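Local structure of uncharacterized protein MJ0100 (Methanocaldococcus jannaschii, 3KPB) at residues 73-78 with 94-99; 5-10 with 104-109. The protein probably works with a partner protein to make homocysteine from aspartate semialdehyde and sulfide, and its CBS domain pair, the part described here, binds S-adenosylmethionine and methylthioadenosine. All blocks are in the same frame, centred on the assembly; numbering follows the deposited sequence.

Interaction 1: 73-78 with 94-99. With SAM (S-adenosylmethionine), chain E.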
ATOM      1  N   ILE A  73     -16.004   0.703  -3.918  1.00 17.11           N
ATOM      2  CA  ILE A  73     -16.531   1.862  -3.207  1.00 17.16           C
ATOM      3  C   ILE A  73     -16.215   3.102  -4.033  1.00 17.30           C
ATOM      4  O   ILE A  73     -15.047   3.403  -4.296  1.00 17.14           O
ATOM      5  CB  ILE A  73     -15.922   1.987  -1.799  1.00 17.18           C
ATOM      6  CG1 ILE A  73     -16.179   0.705  -1.005  1.00 17.76           C
ATOM      7  CG2 ILE A  73     -16.487   3.217  -1.073  1.00 16.99           C
ATOM      8  CD1 ILE A  73     -15.129   0.410   0.040  1.00 19.49           C
ATOM      9  N   THR A  74     -17.268   3.809  -4.440  1.00 17.57           N
ATOM     10  CA  THR A  74     -17.155   4.899  -5.395  1.00 18.05           C
ATOM     11  C   THR A  74     -17.761   6.171  -4.835  1.00 18.56           C
ATOM     12  O   THR A  74     -18.457   6.151  -3.811  1.00 18.80           O
ATOM     13  CB  THR A  74     -17.888   4.576  -6.724  1.00 18.03           C
ATOM     14  OG1 THR A  74     -19.278   4.334  -6.461  1.00 18.43           O
ATOM     15  CG2 THR A  74     -17.292   3.347  -7.397  1.00 18.00           C
ATOM     16  N   ALA A  75     -17.459   7.275  -5.509  1.00 19.48           N
ATOM     17  CA  ALA A  75     -18.098   8.549  -5.250  1.00 20.52           C
ATOM     18  C   ALA A  75     -18.784   9.025  -6.513  1.00 21.41           C
ATOM     19  O   ALA A  75     -18.386   8.677  -7.628  1.00 20.44           O
ATOM     20  CB  ALA A  75     -17.086   9.571  -4.777  1.00 20.57           C
ATOM     21  N   HIS A  76     -19.834   9.812  -6.339  1.00 23.58           N
ATOM     22  CA  HIS A  76     -20.539  10.333  -7.488  1.00 25.96           C
ATOM     23  C   HIS A  76     -20.001  11.714  -7.764  1.00 27.48           C
ATOM     24  O   HIS A  76     -19.586  12.431  -6.846  1.00 27.57           O
ATOM     25  CB  HIS A  76     -22.042  10.368  -7.230  1.00 25.97           C
ATOM     26  CG  HIS A  76     -22.869  10.510  -8.470  1.00 26.59           C
ATOM     27  ND1 HIS A  76     -23.210  11.735  -9.004  1.00 27.19           N
ATOM     28  CD2 HIS A  76     -23.459   9.580  -9.260  1.00 26.89           C
ATOM     29  CE1 HIS A  76     -23.956  11.553 -10.079  1.00 27.38           C
ATOM     30  NE2 HIS A  76     -24.123  10.256 -10.256  1.00 27.33           N
ATOM     31  N   GLU A  77     -19.984  12.077  -9.041  1.00 29.66           N
ATOM     32  CA  GLU A  77     -19.520  13.395  -9.427  1.00 31.69           C
ATOM     33  C   GLU A  77     -20.251  14.500  -8.654  1.00 32.86           C
ATOM     34  O   GLU A  77     -19.628  15.483  -8.250  1.00 33.03           O
ATOM     35  CB  GLU A  77     -19.566  13.599 -10.950  1.00 31.76           C
ATOM     36  CG  GLU A  77     -20.770  12.997 -11.670  1.00 32.65           C
ATOM     37  CD  GLU A  77     -20.758  13.273 -13.168  1.00 33.52           C
ATOM     38  OE1 GLU A  77     -19.661  13.437 -13.748  1.00 33.82           O
ATOM     39  OE2 GLU A  77     -21.852  13.324 -13.770  1.00 34.01           O
ATOM     40  N   ASP A  78     -21.548  14.316  -8.400  1.00 34.24           N
ATOM     41  CA  ASP A  78     -22.340  15.308  -7.651  1.00 35.47           C
ATOM     42  C   ASP A  78     -22.334  15.125  -6.113  1.00 35.79           C
ATOM     43  O   ASP A  78     -23.041  15.844  -5.401  1.00 36.05           O
ATOM     44  CB  ASP A  78     -23.795  15.375  -8.173  1.00 35.72           C
ATOM     45  CG  ASP A  78     -23.879  15.410  -9.707  1.00 36.58           C
ATOM     46  OD1 ASP A  78     -22.955  15.944 -10.374  1.00 37.30           O
ATOM     47  OD2 ASP A  78     -24.889  14.905 -10.244  1.00 37.38           O
ATOM     48  N   SER A  94      -8.149   4.516   0.782  1.00 23.48           N
ATOM     49  CA  SER A  94      -7.443   5.774   0.563  1.00 22.17           C
ATOM     50  C   SER A  94      -7.669   6.356  -0.832  1.00 21.48           C
ATOM     51  O   SER A  94      -7.076   7.376  -1.180  1.00 21.65           O
ATOM     52  CB  SER A  94      -5.947   5.579   0.820  1.00 22.32           C
ATOM     53  OG  SER A  94      -5.435   4.501   0.053  1.00 21.90           O
ATOM     54  N   GLY A  95      -8.505   5.700  -1.635  1.00 20.24           N
ATOM     55  CA  GLY A  95      -8.849   6.201  -2.968  1.00 19.20           C
ATOM     56  C   GLY A  95     -10.197   5.675  -3.419  1.00 18.86           C
ATOM     57  O   GLY A  95     -10.496   4.495  -3.232  1.00 18.34           O
ATOM     58  N   VAL A  96     -11.023   6.546  -3.990  1.00 18.98           N
ATOM     59  CA  VAL A  96     -12.307   6.118  -4.542  1.00 19.59           C
ATOM     60  C   VAL A  96     -12.447   6.633  -5.969  1.00 19.13           C
ATOM     61  O   VAL A  96     -12.213   7.816  -6.228  1.00 19.75           O
ATOM     62  CB  VAL A  96     -13.530   6.563  -3.677  1.00 19.89           C
ATOM     63  CG1 VAL A  96     -13.450   5.980  -2.274  1.00 20.59           C
ATOM     64  CG2 VAL A  96     -13.649   8.079  -3.614  1.00 20.54           C
ATOM     65  N   PRO A  97     -12.801   5.741  -6.908  1.00 18.44           N
ATOM     66  CA  PRO A  97     -13.135   6.189  -8.254  1.00 17.81           C
ATOM     67  C   PRO A  97     -14.386   7.057  -8.213  1.00 17.25           C
ATOM     68  O   PRO A  97     -15.293   6.813  -7.409  1.00 16.70           O
ATOM     69  CB  PRO A  97     -13.419   4.881  -9.007  1.00 17.82           C
ATOM     70  CG  PRO A  97     -12.778   3.809  -8.181  1.00 18.17           C
ATOM     71  CD  PRO A  97     -12.911   4.277  -6.772  1.00 18.26           C
ATOM     72  N   VAL A  98     -14.413   8.068  -9.073  1.00 16.60           N
ATOM     73  CA  VAL A  98     -15.563   8.945  -9.219  1.00 16.39           C
ATOM     74  C   VAL A  98     -16.286   8.502 -10.492  1.00 16.28           C
ATOM     75  O   VAL A  98     -15.666   8.396 -11.560  1.00 16.41           O
ATOM     76  CB  VAL A  98     -15.129  10.427  -9.292  1.00 16.15           C
ATOM     77  CG1 VAL A  98     -16.345  11.332  -9.372  1.00 16.67           C
ATOM     78  CG2 VAL A  98     -14.275  10.793  -8.077  1.00 16.84           C
ATOM     79  N   VAL A  99     -17.580   8.205 -10.356  1.00 16.11           N
ATOM     80  CA  VAL A  99     -18.393   7.693 -11.462  1.00 16.50           C
ATOM     81  C   VAL A  99     -19.566   8.621 -11.755  1.00 16.62           C
ATOM     82  O   VAL A  99     -19.983   9.407 -10.894  1.00 16.79           O
ATOM     83  CB  VAL A  99     -18.919   6.235 -11.205  1.00 16.54           C
ATOM     84  CG1 VAL A  99     -17.758   5.252 -11.089  1.00 16.79           C
ATOM     85  CG2 VAL A  99     -19.819   6.160  -9.968  1.00 16.95           C
TER
HETATM   86  N   SAM E1000      -5.919   1.489   1.208  0.50 26.15           N
HETATM   87  CA  SAM E1000      -5.612   0.052   1.269  0.50 26.06           C
HETATM   88  C   SAM E1000      -5.247  -0.459  -0.129  0.50 25.92           C
HETATM   89  O   SAM E1000      -4.565   0.222  -0.900  0.50 26.08           O
HETATM   90  OXT SAM E1000      -5.617  -1.569  -0.520  0.50 25.88           O
HETATM   91  CB  SAM E1000      -6.834  -0.710   1.788  0.50 26.11           C
HETATM   92  CG  SAM E1000      -6.414  -1.920   2.626  0.50 25.93           C
HETATM   93  SD  SAM E1000      -7.125  -3.490   2.015  0.50 25.66           S
HETATM   94  CE  SAM E1000      -6.085  -4.652   2.871  0.50 25.61           C
HETATM   95  C5' SAM E1000      -6.571  -3.773   0.295  0.50 22.34           C
HETATM   96  C4' SAM E1000      -7.737  -3.906  -0.683  0.50 19.04           C
HETATM   97  O4' SAM E1000      -8.520  -2.703  -0.687  0.50 16.92           O
HETATM   98  C3' SAM E1000      -7.172  -4.008  -2.097  0.50 17.76           C
HETATM   99  O3' SAM E1000      -7.265  -5.367  -2.516  0.50 18.71           O
HETATM  100  C2' SAM E1000      -8.100  -3.138  -2.941  0.50 16.71           C
HETATM  101  O2' SAM E1000      -8.656  -3.929  -3.998  0.50 15.93           O
HETATM  102  C1' SAM E1000      -9.195  -2.725  -1.953  0.50 15.58           C
HETATM  103  N9  SAM E1000      -9.652  -1.361  -2.291  0.50 13.83           N
HETATM  104  C8  SAM E1000      -8.896  -0.261  -2.332  0.50 13.15           C
HETATM  105  N7  SAM E1000      -9.652   0.782  -2.682  0.50 13.46           N
HETATM  106  C5  SAM E1000     -10.896   0.343  -2.861  0.50 13.52           C
HETATM  107  C6  SAM E1000     -12.090   0.951  -3.225  0.50 13.33           C
HETATM  108  N6  SAM E1000     -12.150   2.256  -3.472  0.50 13.78           N
HETATM  109  N1  SAM E1000     -13.197   0.199  -3.320  0.50 13.15           N
HETATM  110  C2  SAM E1000     -13.160  -1.101  -3.077  0.50 13.91           C
HETATM  111  N3  SAM E1000     -12.037  -1.711  -2.730  0.50 13.63           N
HETATM  112  C4  SAM E1000     -10.895  -1.017  -2.617  0.50 13.52           C

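Interaction 2: 5-10 with 104-109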
ATOM      1  N   ASP A   5     -16.036  19.151  -8.642  1.00 40.61           N
ATOM      2  CA  ASP A   5     -15.368  20.426  -8.406  1.00 40.40           C
ATOM      3  C   ASP A   5     -13.866  20.307  -8.185  1.00 39.68           C
ATOM      4  O   ASP A   5     -13.077  21.138  -8.701  1.00 39.79           O
ATOM      5  CB  ASP A   5     -15.914  21.032  -7.111  1.00 40.71           C
ATOM      6  CG  ASP A   5     -17.171  21.848  -7.309  1.00 41.40           C
ATOM      7  OD1 ASP A   5     -17.566  22.543  -6.336  1.00 41.94           O
ATOM      8  OD2 ASP A   5     -17.767  21.815  -8.409  1.00 41.99           O
ATOM      9  N   ILE A   6     -13.468  19.315  -7.390  1.00 38.46           N
ATOM     10  CA  ILE A   6     -12.092  19.219  -6.898  1.00 37.04           C
ATOM     11  C   ILE A   6     -11.210  18.329  -7.767  1.00 35.88           C
ATOM     12  O   ILE A   6     -10.011  18.177  -7.508  1.00 35.83           O
ATOM     13  CB  ILE A   6     -12.037  18.738  -5.429  1.00 37.17           C
ATOM     14  CG1 ILE A   6     -12.319  17.226  -5.339  1.00 37.05           C
ATOM     15  CG2 ILE A   6     -13.006  19.551  -4.566  1.00 37.24           C
ATOM     16  CD1 ILE A   6     -11.707  16.558  -4.115  1.00 37.09           C
ATOM     17  N   LEU A   7     -11.816  17.741  -8.795  1.00 34.31           N
ATOM     18  CA  LEU A   7     -11.086  16.950  -9.774  1.00 32.69           C
ATOM     19  C   LEU A   7     -10.169  17.852 -10.587  1.00 31.49           C
ATOM     20  O   LEU A   7     -10.606  18.872 -11.124  1.00 31.38           O
ATOM     21  CB  LEU A   7     -12.068  16.214 -10.683  1.00 32.76           C
ATOM     22  CG  LEU A   7     -12.431  14.756 -10.363  1.00 32.63           C
ATOM     23  CD1 LEU A   7     -12.196  14.355  -8.881  1.00 32.37           C
ATOM     24  CD2 LEU A   7     -13.859  14.465 -10.778  1.00 32.00           C
ATOM     25  N   SER A   8      -8.899  17.469 -10.678  1.00 29.81           N
ATOM     26  CA  SER A   8      -7.875  18.345 -11.234  1.00 28.26           C
ATOM     27  C   SER A   8      -7.185  17.783 -12.476  1.00 27.28           C
ATOM     28  O   SER A   8      -6.477  18.507 -13.180  1.00 26.78           O
ATOM     29  CB  SER A   8      -6.830  18.652 -10.162  1.00 28.18           C
ATOM     30  OG  SER A   8      -6.178  17.459  -9.742  1.00 28.24           O
ATOM     31  N   LYS A   9      -7.399  16.502 -12.752  1.00 26.26           N
ATOM     32  CA  LYS A   9      -6.631  15.805 -13.777  1.00 25.37           C
ATOM     33  C   LYS A   9      -7.467  14.694 -14.397  1.00 24.98           C
ATOM     34  O   LYS A   9      -8.477  14.292 -13.806  1.00 24.80           O
ATOM     35  CB  LYS A   9      -5.368  15.221 -13.149  1.00 25.23           C
ATOM     36  CG  LYS A   9      -5.654  14.240 -12.025  1.00 24.60           C
ATOM     37  CD  LYS A   9      -4.408  13.963 -11.233  1.00 24.13           C
ATOM     38  CE  LYS A   9      -4.642  12.907 -10.178  1.00 25.41           C
ATOM     39  NZ  LYS A   9      -3.427  12.766  -9.304  1.00 26.45           N
ATOM     40  N   PRO A  10      -7.055  14.186 -15.581  1.00 24.58           N
ATOM     41  CA  PRO A  10      -7.812  13.121 -16.239  1.00 23.96           C
ATOM     42  C   PRO A  10      -7.812  11.821 -15.438  1.00 22.96           C
ATOM     43  O   PRO A  10      -6.895  11.590 -14.645  1.00 22.91           O
ATOM     44  CB  PRO A  10      -7.053  12.911 -17.557  1.00 24.18           C
ATOM     45  CG  PRO A  10      -6.285  14.160 -17.767  1.00 24.66           C
ATOM     46  CD  PRO A  10      -5.898  14.601 -16.397  1.00 24.64           C
ATOM     47  N   ARG A 104     -19.459   5.479 -16.024  1.00 17.50           N
ATOM     48  CA  ARG A 104     -18.171   5.905 -16.578  1.00 17.67           C
ATOM     49  C   ARG A 104     -17.286   6.465 -15.468  1.00 17.55           C
ATOM     50  O   ARG A 104     -17.778   7.096 -14.533  1.00 17.73           O
ATOM     51  CB  ARG A 104     -18.355   6.975 -17.653  1.00 17.91           C
ATOM     52  CG  ARG A 104     -19.113   6.507 -18.864  1.00 19.66           C
ATOM     53  CD  ARG A 104     -19.041   7.522 -19.985  1.00 22.04           C
ATOM     54  NE  ARG A 104     -19.842   7.053 -21.109  1.00 24.20           N
ATOM     55  CZ  ARG A 104     -19.388   6.278 -22.089  1.00 25.34           C
ATOM     56  NH1 ARG A 104     -18.116   5.888 -22.114  1.00 26.13           N
ATOM     57  NH2 ARG A 104     -20.219   5.897 -23.057  1.00 25.96           N
ATOM     58  N   VAL A 105     -15.979   6.254 -15.581  1.00 17.16           N
ATOM     59  CA  VAL A 105     -15.054   6.765 -14.572  1.00 17.06           C
ATOM     60  C   VAL A 105     -14.624   8.181 -14.951  1.00 17.43           C
ATOM     61  O   VAL A 105     -13.978   8.382 -15.980  1.00 17.99           O
ATOM     62  CB  VAL A 105     -13.821   5.829 -14.395  1.00 16.61           C
ATOM     63  CG1 VAL A 105     -12.830   6.420 -13.398  1.00 16.82           C
ATOM     64  CG2 VAL A 105     -14.261   4.432 -13.944  1.00 16.57           C
ATOM     65  N   VAL A 106     -14.982   9.163 -14.127  1.00 17.74           N
ATOM     66  CA  VAL A 106     -14.675  10.555 -14.466  1.00 18.58           C
ATOM     67  C   VAL A 106     -13.408  11.059 -13.769  1.00 18.67           C
ATOM     68  O   VAL A 106     -12.836  12.082 -14.162  1.00 19.08           O
ATOM     69  CB  VAL A 106     -15.880  11.511 -14.221  1.00 18.83           C
ATOM     70  CG1 VAL A 106     -17.031  11.176 -15.174  1.00 19.69           C
ATOM     71  CG2 VAL A 106     -16.337  11.456 -12.774  1.00 19.55           C
ATOM     72  N   GLY A 107     -12.983  10.341 -12.732  1.00 18.61           N
ATOM     73  CA  GLY A 107     -11.757  10.670 -12.017  1.00 18.73           C
ATOM     74  C   GLY A 107     -11.555   9.781 -10.810  1.00 18.66           C
ATOM     75  O   GLY A 107     -12.219   8.749 -10.667  1.00 18.23           O
ATOM     76  N   ILE A 108     -10.631  10.183  -9.945  1.00 19.04           N
ATOM     77  CA  ILE A 108     -10.403   9.497  -8.682  1.00 20.22           C
ATOM     78  C   ILE A 108     -10.041  10.512  -7.603  1.00 20.41           C
ATOM     79  O   ILE A 108      -9.367  11.512  -7.872  1.00 20.41           O
ATOM     80  CB  ILE A 108      -9.329   8.380  -8.802  1.00 20.45           C
ATOM     81  CG1 ILE A 108      -9.216   7.598  -7.488  1.00 21.34           C
ATOM     82  CG2 ILE A 108      -7.973   8.959  -9.223  1.00 21.17           C
ATOM     83  CD1 ILE A 108      -8.809   6.157  -7.663  1.00 22.43           C
ATOM     84  N   VAL A 109     -10.526  10.252  -6.393  1.00 20.95           N
ATOM     85  CA  VAL A 109     -10.239  11.073  -5.225  1.00 21.69           C
ATOM     86  C   VAL A 109      -9.450  10.260  -4.198  1.00 21.84           C
ATOM     87  O   VAL A 109      -9.854   9.159  -3.825  1.00 21.32           O
ATOM     88  CB  VAL A 109     -11.544  11.626  -4.592  1.00 21.87           C
ATOM     89  CG1 VAL A 109     -11.273  12.277  -3.245  1.00 22.47           C
ATOM     90  CG2 VAL A 109     -12.199  12.630  -5.529  1.00 22.41           C
TER
HETATM   91  O   HOH W   1      -8.914  12.295 -11.028  1.00 21.32           O
HETATM   92  O   HOH W   2     -11.144  14.132 -13.421  1.00 35.85           O

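Interaction 1: 73-78 with 94-99
Ile73 O, packed against Val96 CB and Pro97 CD, accepts from the adenine amino nitrogen N6 of S-adenosylmethionine at 3.2 Å. N6 gives a second bond to Gly95 O at 2.8 Å. Beside them, Ile73 N donates to the ring nitrogen N1 at 2.9 Å, so in these two segments N1 and N6 are met by main-chain atoms; Thr69 OG1 and Asp52 OD1 also bind the ligand. The two segments carry the parallel strands of the beta-alpha-beta unit of the second CBS motif, joined by helix 81-91, and the base sits where these strands begin. Farther along, Ala75 N donates to Pro97 O, and Val99 N returns a bond to Ala75 O at 2.9 Å. The last bond, Glu77 N to Val99 O, is longer at 3.3 Å. On the face covered by helix 81-91, Ala75 CB meets Val96 CG2 at 3.9 Å, and Val84 packs on both residues. Toward strand 44-48 the side chains of Thr74 and Val99 cross at about a right angle. Val99 chi1 of -63° sets CG2 between its own N and C, where it reaches Thr74 OG1 at 4.0 Å; Leu44 covers the pair. The imidazole of His76 is fixed through both nitrogens, ND1 accepting from Asp78 N and NE2 bonded to Asp101 OD1, while Val99 O lies 3.8 Å above one ring face, offset toward the rim.

Interaction 2: 5-10 with 104-109
Leu7 and Val109 meet with no flat side-chain group between them: no aromatic ring, carboxylate, amide or guanidinium group takes part, and the nearest planar unit is the Ile108 carbonyl, whose O lies 4.1 Å from Leu7 CD1. The two side chains cross at about a right angle, Leu7 CD1 resting 3.8 Å from Val109 CG2. The other branch, CD2, comes within 4.4 Å of Val106 CG2. Leu7 thus spans strand 105-110 from Val106 to Val109 with its two methyls. Between those ends its CG stands 4.5 Å from the CA of Gly107, which has no side chain to intervene. Val106 and Gly107 both face Val98 and form a classic beta bulge. Ile6 adds CD1 at 4.2 Å from Val109 CG2, and Ile114 of helix 111-118 touches both of these residues. The contact thereby lays the end of the short helix 3-6 and the loop that follows it on strand 105-110, an outermost strand of the second motif's sheet within this chain. The same loop bears Ser8, which binds methylthioadenosine. No hydrogen bond joins the segments directly. Instead one water donates to Lys9 O at 2.7 Å and Val106 O at 2.8 Å, and a second accepts from Ile108 N and gives a weak bond to Lys9 O. Apolar contact and bridging water therefore probably keep the loop on the strand, Lys9 O taking one sound and one weak bond from water although no protein donor across the contact reaches it.

Overall arrangement
Both interactions involve one three-stranded sheet, their centres about 8 Å apart; segment 5-10 lies against it. The strand order is 75-76, 95-99, 105-110: interaction 1 pairs the first two strands, and interaction 2 brings a loop from the chain's beginning onto the third. The antiparallel strands 95-99 and 105-110 join the contacts directly, through the probable bonds of Val98 O to Val106 N and Val98 N to Gly107 O, each 2.8 Å. Along the chain, interaction 1 is nested within the long loop that interaction 2 closes. One sheet of the second CBS motif therefore links an S-adenosylmethionine site to the segment that bears Ser8 of the methylthioadenosine site.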